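Acyltransferase (Streptococcus pneumoniae, PDB 5UG1) probably transfers acetyl groups to hydroxyl groups of peptidoglycan, as the C-terminal catalytic domain of the O-acetyltransferase OatA. Local coordinates at residues M7-S12 / N42-N47; I60-N65 / D72-I77; T91-D96 / E136-T141; K132-I137 / A157-D162. One frame throughout, in Å; residues are numbered along the deposited sequence.

Contact 1 of 4, residues M7-S12 / N42-N47; sequences MLIGDS and NEIMLN. With 03S (methanesulfonic acid), chain B.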
# COMPACT_ATOMS: atom_id res chain seq x y z
N MET A 7 -4.65 1.40 -10.24
CA MET A 7 -5.00 2.51 -9.37
C MET A 7 -4.44 2.22 -7.98
O MET A 7 -4.65 1.14 -7.43
CB MET A 7 -6.53 2.70 -9.29
CG MET A 7 -6.94 3.85 -8.37
SD MET A 7 -8.69 4.17 -8.37
CE MET A 7 -8.93 5.05 -9.91
N LEU A 8 -3.70 3.19 -7.44
CA LEU A 8 -3.25 3.15 -6.06
C LEU A 8 -4.16 4.05 -5.23
O LEU A 8 -4.40 5.20 -5.59
CB LEU A 8 -1.79 3.61 -5.96
CG LEU A 8 -1.12 3.48 -4.59
CD1 LEU A 8 0.34 3.20 -4.76
CD2 LEU A 8 -1.33 4.76 -3.76
N ILE A 9 -4.70 3.50 -4.14
CA ILE A 9 -5.47 4.25 -3.16
C ILE A 9 -4.64 4.24 -1.89
O ILE A 9 -4.46 3.17 -1.28
CB ILE A 9 -6.85 3.63 -2.91
CG1 ILE A 9 -7.64 3.44 -4.20
CG2 ILE A 9 -7.63 4.44 -1.85
CD1 ILE A 9 -8.61 2.26 -4.13
N GLY A 10 -4.15 5.39 -1.52
CA GLY A 10 -3.13 5.46 -0.50
C GLY A 10 -3.20 6.61 0.47
O GLY A 10 -3.98 7.51 0.33
N ASP A 11 -2.32 6.53 1.45
CA ASP A 11 -2.21 7.47 2.55
C ASP A 11 -1.12 8.53 2.36
O ASP A 11 -0.60 8.69 1.30
CB ASP A 11 -2.07 6.72 3.88
CG ASP A 11 -0.81 5.92 3.98
OD1 ASP A 11 0.04 6.04 3.15
OD2 ASP A 11 -0.66 5.17 4.91
N SER A 12 -0.82 9.26 3.40
CA SER A 12 0.18 10.30 3.35
C SER A 12 1.57 9.81 3.02
O SER A 12 2.32 10.52 2.48
CB SER A 12 0.23 11.05 4.66
OG SER A 12 0.84 10.29 5.62
N ASN A 42 -11.15 1.21 1.68
CA ASN A 42 -12.19 0.23 1.37
C ASN A 42 -13.39 0.91 0.70
O ASN A 42 -13.91 0.42 -0.30
CB ASN A 42 -12.62 -0.48 2.66
CG ASN A 42 -13.24 -1.85 2.42
OD1 ASN A 42 -13.60 -2.19 1.29
ND2 ASN A 42 -13.36 -2.66 3.49
N GLU A 43 -13.84 2.02 1.28
CA GLU A 43 -14.97 2.76 0.72
C GLU A 43 -14.62 3.37 -0.63
O GLU A 43 -15.42 3.29 -1.58
CB GLU A 43 -15.42 3.82 1.72
CG GLU A 43 -15.90 3.25 3.08
CD GLU A 43 -15.81 4.27 4.20
OE1 GLU A 43 -15.28 5.38 3.96
OE2 GLU A 43 -16.26 3.97 5.33
N ILE A 44 -13.43 3.96 -0.75
CA ILE A 44 -12.96 4.51 -2.03
C ILE A 44 -12.89 3.42 -3.09
O ILE A 44 -13.30 3.64 -4.24
CB ILE A 44 -11.59 5.20 -1.85
CG1 ILE A 44 -11.71 6.44 -0.96
CG2 ILE A 44 -10.98 5.58 -3.21
CD1 ILE A 44 -10.37 7.09 -0.64
N MET A 45 -12.38 2.24 -2.72
CA MET A 45 -12.28 1.12 -3.65
C MET A 45 -13.63 0.76 -4.26
O MET A 45 -13.77 0.68 -5.49
CB MET A 45 -11.68 -0.10 -2.95
CG MET A 45 -11.50 -1.29 -3.90
SD MET A 45 -10.90 -2.77 -3.07
CE MET A 45 -12.30 -3.14 -2.00
N LEU A 46 -14.64 0.54 -3.41
CA LEU A 46 -15.97 0.17 -3.90
C LEU A 46 -16.66 1.32 -4.62
O LEU A 46 -17.38 1.10 -5.60
CB LEU A 46 -16.83 -0.31 -2.75
CG LEU A 46 -16.36 -1.62 -2.12
CD1 LEU A 46 -17.26 -1.93 -0.94
CD2 LEU A 46 -16.37 -2.74 -3.17
N ASN A 47 -16.50 2.55 -4.13
CA ASN A 47 -17.05 3.69 -4.87
C ASN A 47 -16.51 3.72 -6.29
O ASN A 47 -17.26 3.88 -7.26
CB ASN A 47 -16.75 5.00 -4.14
CG ASN A 47 -17.75 5.31 -3.01
OD1 ASN A 47 -18.88 4.83 -3.01
ND2 ASN A 47 -17.34 6.14 -2.07
S10 03S B . 0.18 9.74 6.88
O11 03S B . 1.25 8.98 7.55
O12 03S B . -0.90 8.82 6.47
C13 03S B . -0.43 10.88 7.92
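Ile9 on strand 6-10 packs against Ile44 and Met45 on helix 38-50. The contact lays a helix over an inner strand of the parallel sheet of this atypical alpha/beta hydrolase fold. Ile9 and Ile44 run past each other in opposite directions, so they meet along their flanks. CG2 of Ile9 lies 3.8 Å from CG2 of Ile44, and CD1 of Ile44 closes on the same Ile9 methyl at 4.0 Å. The other branch of Ile9 serves the next residue of the helix. Its CG1 stands anti to the carbonyl carbon (chi1 -54°), and CD1 at its end comes 3.9 Å from CA of Met45. Met45 gives only the root of its side chain to Ile9. Beyond CB its chain leads away, and the residue also packs on Leu54 and on Ile77 of helix 70-80. Thus one isoleucine spreads its two branches over two consecutive helix residues, by apolar contact alone.

Past Gly10 the strand leads into the active site. Asp11 occupies the N-cap of the helix that begins at Ser12, and its OD1 makes weak bonds to the backbone N of Val13 and Ala14. Ser12 carries the methylsulfonyl adduct. Its OG is covalently bound to S10 at 1.5 Å, and its backbone N donates to the sulfonyl oxygen O12 at 3.1 Å, with an N-H...O angle of 141°.

Contact 2 of 4, residues I60-N65 / D72-I77; sequences IATGVN and DDWDSI. With 03S (methanesulfonic acid), chain B.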
# COMPACT_ATOMS: atom_id res chain seq x y z
N ILE A 60 -3.50 -0.97 -2.45
CA ILE A 60 -3.98 -0.41 -1.19
C ILE A 60 -2.74 -0.05 -0.38
O ILE A 60 -2.09 -0.94 0.19
CB ILE A 60 -4.90 -1.38 -0.43
CG1 ILE A 60 -6.09 -1.81 -1.29
CG2 ILE A 60 -5.38 -0.75 0.91
CD1 ILE A 60 -6.94 -0.64 -1.89
N ALA A 61 -2.40 1.23 -0.33
CA ALA A 61 -1.18 1.70 0.34
C ALA A 61 -1.57 2.49 1.59
O ALA A 61 -1.48 3.72 1.64
CB ALA A 61 -0.32 2.52 -0.63
N THR A 62 -2.01 1.75 2.61
CA THR A 62 -2.52 2.31 3.85
C THR A 62 -2.07 1.43 5.01
O THR A 62 -1.52 0.34 4.81
CB THR A 62 -4.06 2.38 3.87
OG1 THR A 62 -4.58 1.05 3.76
CG2 THR A 62 -4.62 3.25 2.74
N GLY A 63 -2.39 1.82 6.21
CA GLY A 63 -2.20 0.96 7.34
C GLY A 63 -1.57 1.57 8.56
O GLY A 63 -1.76 1.11 9.63
N VAL A 64 -0.83 2.64 8.37
CA VAL A 64 -0.20 3.31 9.47
C VAL A 64 -1.14 4.26 10.20
O VAL A 64 -1.00 4.45 11.34
CB VAL A 64 1.11 4.01 9.03
CG1 VAL A 64 0.83 5.34 8.40
CG2 VAL A 64 2.10 4.11 10.16
N ASN A 65 -2.11 4.83 9.53
CA ASN A 65 -3.12 5.67 10.19
C ASN A 65 -4.22 4.81 10.81
O ASN A 65 -4.79 4.03 10.16
CB ASN A 65 -3.77 6.59 9.17
CG ASN A 65 -2.93 7.78 8.81
OD1 ASN A 65 -2.06 8.18 9.55
ND2 ASN A 65 -3.22 8.35 7.67
N ASP A 72 -10.06 -6.48 11.35
CA ASP A 72 -11.32 -6.31 10.62
C ASP A 72 -11.10 -5.53 9.32
O ASP A 72 -11.69 -5.87 8.29
CB ASP A 72 -12.36 -5.63 11.49
CG ASP A 72 -12.90 -6.54 12.58
OD1 ASP A 72 -12.59 -7.75 12.56
OD2 ASP A 72 -13.65 -6.06 13.45
N ASP A 73 -10.27 -4.49 9.36
CA ASP A 73 -10.10 -3.65 8.17
C ASP A 73 -9.49 -4.44 7.01
O ASP A 73 -9.95 -4.33 5.87
CB ASP A 73 -9.25 -2.42 8.50
CG ASP A 73 -10.10 -1.23 9.01
OD1 ASP A 73 -11.26 -1.09 8.57
OD2 ASP A 73 -9.61 -0.45 9.85
N TRP A 74 -8.45 -5.23 7.28
CA TRP A 74 -7.81 -5.93 6.17
C TRP A 74 -8.61 -7.14 5.74
O TRP A 74 -8.65 -7.45 4.55
CB TRP A 74 -6.37 -6.31 6.53
CG TRP A 74 -5.49 -5.13 6.56
CD1 TRP A 74 -4.88 -4.58 7.65
CD2 TRP A 74 -5.14 -4.29 5.44
NE1 TRP A 74 -4.16 -3.46 7.27
CE2 TRP A 74 -4.31 -3.27 5.92
CE3 TRP A 74 -5.46 -4.33 4.08
CZ2 TRP A 74 -3.79 -2.29 5.09
CZ3 TRP A 74 -4.93 -3.36 3.25
CH2 TRP A 74 -4.11 -2.35 3.76
N ASP A 75 -9.25 -7.82 6.69
CA ASP A 75 -10.25 -8.83 6.33
C ASP A 75 -11.31 -8.23 5.42
O ASP A 75 -11.66 -8.82 4.39
CB ASP A 75 -10.92 -9.39 7.58
CG ASP A 75 -10.07 -10.41 8.30
OD1 ASP A 75 -9.02 -10.81 7.76
OD2 ASP A 75 -10.49 -10.81 9.40
N SER A 76 -11.81 -7.05 5.77
CA SER A 76 -12.93 -6.47 5.04
C SER A 76 -12.52 -6.03 3.64
O SER A 76 -13.24 -6.30 2.66
CB SER A 76 -13.51 -5.29 5.81
OG SER A 76 -14.60 -4.76 5.09
N ILE A 77 -11.40 -5.32 3.51
CA ILE A 77 -11.06 -4.81 2.19
C ILE A 77 -10.73 -5.96 1.26
O ILE A 77 -11.11 -5.95 0.08
CB ILE A 77 -9.91 -3.77 2.29
CG1 ILE A 77 -9.92 -2.86 1.06
CG2 ILE A 77 -8.56 -4.45 2.48
CD1 ILE A 77 -9.06 -1.65 1.23
S10 03S B . 0.18 9.74 6.88
O11 03S B . 1.25 8.98 7.55
O12 03S B . -0.90 8.82 6.47
C13 03S B . -0.43 10.88 7.92
O HOH W 1 -3.20 -1.30 9.61
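Trp74 of helix 70-80 reaches Ile60 and Thr62 with the far end of its indole. Its CB sets out neither toward nor away from segment 60-65. With CG anti to the carbonyl carbon (chi1 -72°), the ring then swings nearer to that segment. On the five-membered ring, NE1 makes a weak 3.3 Å bond to a water, which donates to Gly63 O at 2.8 Å. Farther out, CZ2 meets the carbonyl O of Thr62 at 3.5 Å, in the plane of the indole at its edge. CH2 lies 3.4 Å from OG1 of Thr62, which approaches obliquely and is hydrogen-bonded to Thr38. Both CH2 and CZ3 touch CG2 of Ile60, each at 3.5 Å. Ile77, one helical turn on, meets Ile60 tip to tip, its CD1 3.8 Å from the same CG2.

Beyond Gly63, Asn65 turns to the ligand, and its ND2 makes a weak 2.7 Å bond to the sulfonyl O12. The contact packs the helix of a beta-alpha-beta crossover (57-61, 70-80, 86-90) onto its first strand. In the loop after that strand, Asn65 touches the adduct, consistent with the oxyanion-hole asparagine of SGNH-type hydrolases.

Contact 3 of 4, residues T91-D96 / E136-T141; sequences TPYEGD and EIWAGT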
# COMPACT_ATOMS: atom_id res chain seq x y z
N THR A 91 2.42 -2.94 3.07
CA THR A 91 2.47 -3.03 4.52
C THR A 91 2.90 -1.69 5.12
O THR A 91 3.68 -0.95 4.51
CB THR A 91 3.43 -4.13 4.98
OG1 THR A 91 4.73 -3.92 4.38
CG2 THR A 91 2.90 -5.55 4.62
N PRO A 92 2.39 -1.34 6.30
CA PRO A 92 2.73 -0.06 6.91
C PRO A 92 4.01 -0.16 7.73
O PRO A 92 4.42 -1.24 8.16
CB PRO A 92 1.52 0.24 7.80
CG PRO A 92 1.04 -1.11 8.19
CD PRO A 92 1.34 -2.05 7.06
N TYR A 93 4.64 1.00 7.95
CA TYR A 93 5.86 1.06 8.75
C TYR A 93 5.81 2.25 9.70
O TYR A 93 5.81 3.40 9.26
CB TYR A 93 7.10 1.16 7.86
CG TYR A 93 8.37 1.30 8.64
CD1 TYR A 93 8.91 0.23 9.34
CD2 TYR A 93 9.04 2.53 8.70
CE1 TYR A 93 10.09 0.37 10.08
CE2 TYR A 93 10.20 2.68 9.43
CZ TYR A 93 10.72 1.60 10.12
OH TYR A 93 11.89 1.76 10.84
N GLU A 94 5.79 1.95 11.00
CA GLU A 94 6.04 2.90 12.08
C GLU A 94 7.41 2.57 12.68
O GLU A 94 7.59 1.52 13.30
CB GLU A 94 4.92 2.81 13.14
CG GLU A 94 5.25 3.40 14.52
CD GLU A 94 5.44 4.91 14.48
OE1 GLU A 94 4.44 5.63 14.30
OE2 GLU A 94 6.60 5.37 14.60
N GLY A 95 8.38 3.46 12.47
CA GLY A 95 9.74 3.16 12.87
C GLY A 95 10.05 3.35 14.34
O GLY A 95 11.03 2.78 14.82
N ASP A 96 9.26 4.15 15.06
CA ASP A 96 9.54 4.43 16.47
C ASP A 96 9.08 3.24 17.30
O ASP A 96 7.90 3.13 17.65
CB ASP A 96 8.85 5.71 16.93
CG ASP A 96 9.11 6.04 18.41
OD1 ASP A 96 9.70 5.22 19.16
OD2 ASP A 96 8.70 7.14 18.83
N GLU A 136 19.00 5.05 6.93
CA GLU A 136 19.45 6.36 6.49
C GLU A 136 18.28 7.24 6.05
O GLU A 136 18.34 8.47 6.15
CB GLU A 136 20.47 6.23 5.36
CG GLU A 136 19.92 5.76 4.01
CD GLU A 136 19.65 4.26 3.94
OE1 GLU A 136 19.76 3.57 4.97
OE2 GLU A 136 19.32 3.76 2.85
N ILE A 137 17.19 6.63 5.57
CA ILE A 137 16.05 7.46 5.16
C ILE A 137 15.18 7.85 6.34
O ILE A 137 14.16 8.52 6.14
CB ILE A 137 15.21 6.78 4.06
CG1 ILE A 137 14.42 5.58 4.61
CG2 ILE A 137 16.09 6.40 2.86
CD1 ILE A 137 13.47 4.96 3.57
N TRP A 138 15.54 7.45 7.57
CA TRP A 138 14.75 7.77 8.75
C TRP A 138 15.46 8.68 9.74
O TRP A 138 14.83 9.15 10.69
CB TRP A 138 14.32 6.49 9.47
CG TRP A 138 13.59 5.55 8.56
CD1 TRP A 138 14.03 4.34 8.10
CD2 TRP A 138 12.31 5.78 7.95
NE1 TRP A 138 13.09 3.79 7.25
CE2 TRP A 138 12.03 4.65 7.15
CE3 TRP A 138 11.37 6.81 8.03
CZ2 TRP A 138 10.85 4.54 6.43
CZ3 TRP A 138 10.21 6.69 7.31
CH2 TRP A 138 9.96 5.56 6.52
N ALA A 139 16.75 8.96 9.54
CA ALA A 139 17.45 9.88 10.42
C ALA A 139 16.76 11.23 10.41
O ALA A 139 16.44 11.76 9.34
CB ALA A 139 18.91 10.04 9.98
N GLY A 140 16.49 11.76 11.60
CA GLY A 140 15.89 13.07 11.74
C GLY A 140 14.43 13.16 11.38
O GLY A 140 13.91 14.27 11.25
N THR A 141 13.74 12.04 11.22
CA THR A 141 12.36 12.03 10.74
C THR A 141 11.42 11.62 11.87
O THR A 141 11.84 11.30 12.98
CB THR A 141 12.20 11.09 9.55
OG1 THR A 141 12.20 9.74 10.01
CG2 THR A 141 13.34 11.29 8.53
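Two loops at the rim of the alpha/beta fold meet here, one following strand 86-90 and the other preceding helix 150-171. The meeting is made by two aromatic side chains, Tyr93 and Trp138. The two side chains run past each other in opposite directions, and their ring planes meet obliquely at 42°, with 5.0 Å between the tyrosine centroid and that of the six-membered indole ring. CE2 of Tyr93 stands over one face of the indole, toward its rim, 3.5 Å from CE2 of Trp138. CD2 of Tyr93 sits 3.5 Å from CZ2 of Trp138. CG of Tyr93 is anti to the backbone N (chi1 177°), which carries the phenol toward the other loop. On the opposite face of the indole lies CG1 of Ile137, so the ring is sandwiched.

Polar bonds hold both loops. Trp138 opens a type II turn ending at Thr141, and its carbonyl O accepts from Thr141 N at 3.1 Å and from Thr141 OG1 at 2.8 Å. The two donors come from the same face of the carbonyl plane. In the first loop, Asp96 N donates to the anti lone pair of Glu94 OE2 at 3.0 Å.

Helix 127-132 backs the pair: Trp138 NE1 is hydrogen-bonded to Ala131 O, and Tyr93 rests on Trp127, Asn128, Ala131 and Lys132. Pro92 and Glu94 pack on Val105 of helix 102-118.

Contact 4 of 4, residues K132-I137 / A157-D162; sequences KEHPEI and AKLYAD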
# COMPACT_ATOMS: atom_id res chain seq x y z
N LYS A 132 12.71 -1.09 7.14
CA LYS A 132 13.61 -1.47 8.22
C LYS A 132 15.04 -1.64 7.74
O LYS A 132 15.97 -1.57 8.55
CB LYS A 132 13.13 -2.76 8.89
CG LYS A 132 11.80 -2.64 9.57
CD LYS A 132 11.37 -3.99 10.10
CE LYS A 132 10.01 -3.91 10.76
NZ LYS A 132 9.43 -5.27 10.94
N GLU A 133 15.24 -1.83 6.44
CA GLU A 133 16.56 -2.08 5.90
C GLU A 133 17.32 -0.81 5.57
O GLU A 133 18.48 -0.89 5.16
CB GLU A 133 16.48 -2.95 4.64
CG GLU A 133 16.07 -4.39 4.85
CD GLU A 133 16.27 -5.21 3.59
OE1 GLU A 133 17.26 -5.97 3.53
OE2 GLU A 133 15.45 -5.07 2.65
N HIS A 134 16.70 0.35 5.73
CA HIS A 134 17.27 1.61 5.25
C HIS A 134 17.16 2.67 6.33
O HIS A 134 16.42 3.65 6.19
CB HIS A 134 16.56 2.07 3.98
CG HIS A 134 16.80 1.17 2.82
ND1 HIS A 134 17.90 1.30 2.00
CD2 HIS A 134 16.08 0.13 2.34
CE1 HIS A 134 17.85 0.37 1.06
NE2 HIS A 134 16.76 -0.35 1.24
N PRO A 135 17.91 2.51 7.43
CA PRO A 135 17.86 3.53 8.49
C PRO A 135 18.21 4.93 8.00
O PRO A 135 17.74 5.91 8.59
CB PRO A 135 18.89 3.02 9.51
CG PRO A 135 19.83 2.18 8.71
CD PRO A 135 18.97 1.52 7.66
N GLU A 136 19.00 5.05 6.93
CA GLU A 136 19.45 6.36 6.49
C GLU A 136 18.28 7.24 6.05
O GLU A 136 18.34 8.47 6.15
CB GLU A 136 20.47 6.23 5.36
CG GLU A 136 19.92 5.76 4.01
CD GLU A 136 19.65 4.26 3.94
OE1 GLU A 136 19.76 3.57 4.97
OE2 GLU A 136 19.32 3.76 2.85
N ILE A 137 17.19 6.63 5.57
CA ILE A 137 16.05 7.46 5.16
C ILE A 137 15.18 7.85 6.34
O ILE A 137 14.16 8.52 6.14
CB ILE A 137 15.21 6.78 4.06
CG1 ILE A 137 14.42 5.58 4.61
CG2 ILE A 137 16.09 6.40 2.86
CD1 ILE A 137 13.47 4.96 3.57
N ALA A 157 11.61 7.95 -1.33
CA ALA A 157 10.46 7.86 -2.23
C ALA A 157 10.71 6.83 -3.33
O ALA A 157 9.80 6.10 -3.72
CB ALA A 157 10.16 9.22 -2.83
N LYS A 158 11.94 6.78 -3.84
CA LYS A 158 12.28 5.82 -4.87
C LYS A 158 12.23 4.39 -4.34
O LYS A 158 11.79 3.48 -5.06
CB LYS A 158 13.67 6.14 -5.44
CG LYS A 158 14.01 5.33 -6.66
CD LYS A 158 15.35 5.71 -7.22
CE LYS A 158 15.46 5.12 -8.62
NZ LYS A 158 14.59 3.91 -8.74
N LEU A 159 12.67 4.17 -3.10
CA LEU A 159 12.54 2.85 -2.49
C LEU A 159 11.08 2.45 -2.36
O LEU A 159 10.71 1.30 -2.60
CB LEU A 159 13.19 2.82 -1.10
CG LEU A 159 14.71 2.65 -1.03
CD1 LEU A 159 15.20 3.07 0.35
CD2 LEU A 159 15.07 1.20 -1.31
N TYR A 160 10.24 3.41 -1.95
CA TYR A 160 8.82 3.13 -1.80
C TYR A 160 8.18 2.81 -3.14
O TYR A 160 7.47 1.80 -3.28
CB TYR A 160 8.14 4.32 -1.13
CG TYR A 160 6.68 4.14 -0.77
CD1 TYR A 160 5.68 4.38 -1.71
CD2 TYR A 160 6.30 3.76 0.50
CE1 TYR A 160 4.35 4.24 -1.40
CE2 TYR A 160 4.95 3.61 0.83
CZ TYR A 160 3.98 3.86 -0.13
OH TYR A 160 2.64 3.71 0.18
N ALA A 161 8.47 3.61 -4.17
CA ALA A 161 7.88 3.35 -5.48
C ALA A 161 8.38 2.03 -6.06
O ALA A 161 7.59 1.27 -6.64
CB ALA A 161 8.20 4.51 -6.43
N ASP A 162 9.67 1.73 -5.90
CA ASP A 162 10.21 0.50 -6.48
C ASP A 162 9.65 -0.74 -5.80
O ASP A 162 9.53 -1.80 -6.44
CB ASP A 162 11.73 0.49 -6.40
CG ASP A 162 12.38 1.42 -7.42
OD1 ASP A 162 11.73 1.75 -8.44
OD2 ASP A 162 13.54 1.82 -7.20
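Leu159 of helix 150-171 meets His134 and Ile137, which belong to the loop after helix 127-132. The contact fastens this loop and its short 3-10 segment 135-137 to the long last helix of the alpha/beta fold.

The main interaction is CH-pi. CD1 of Leu159 sits over the centre of the His134 ring, 3.5 Å from the centroid and only 11° off the ring normal. CD2 of Leu159 covers the outer part of the same face and lies 3.4 Å from NE2. The two side chains come from opposite directions, and the leucine fork is set down flat on the imidazole. With CG anti to the carbonyl carbon (chi1 -67°), His134 presents this ring face to Leu159.

Apolar packing is looser. CD1 of Ile137 touches CD1 of Leu159 at 4.1 Å, from a side chain crossing it at a slant. One leucine methyl thus faces both loop residues. Ile137 also packs on Phe146.

Polar bonds lie within each segment. A 3.1 Å backbone bond from Ile137 N to His134 O tightens the loop. On the helix, Lys158 NZ forms a 2.8 Å salt bridge with Asp162 OD2, donating to its syn lone pair. The rotation of the imidazole is fixed by Glu136: His134 ND1 donates to OE2 on its syn side at 3.0 Å, with the acceptor only 6° out of the ring plane.

Contacts 1 and 2 sit on neighbouring strands of one sheet, with centres about 10 Å apart. Backbone bonds tie them, including one from Asp11 N to Ala61 O at 2.9 Å. Both reach the methylsulfonyl group: Ser12 of contact 1 covalently, Asn65 of contact 2 through a weak hydrogen bond. Ser12 OG is also hydrogen-bonded to His145 NE2, consistent with a Ser-His-Asp triad completed by Asp142. Contacts 3 and 4 lie across the chain's centre from contact 1, about 23 Å away between centres. They share Glu136 and Ile137. The side chain of Trp138 in contact 3 is about 9 Å from the adduct. Pro92 packs on Gly63 and Val64, linking contacts 2 and 3.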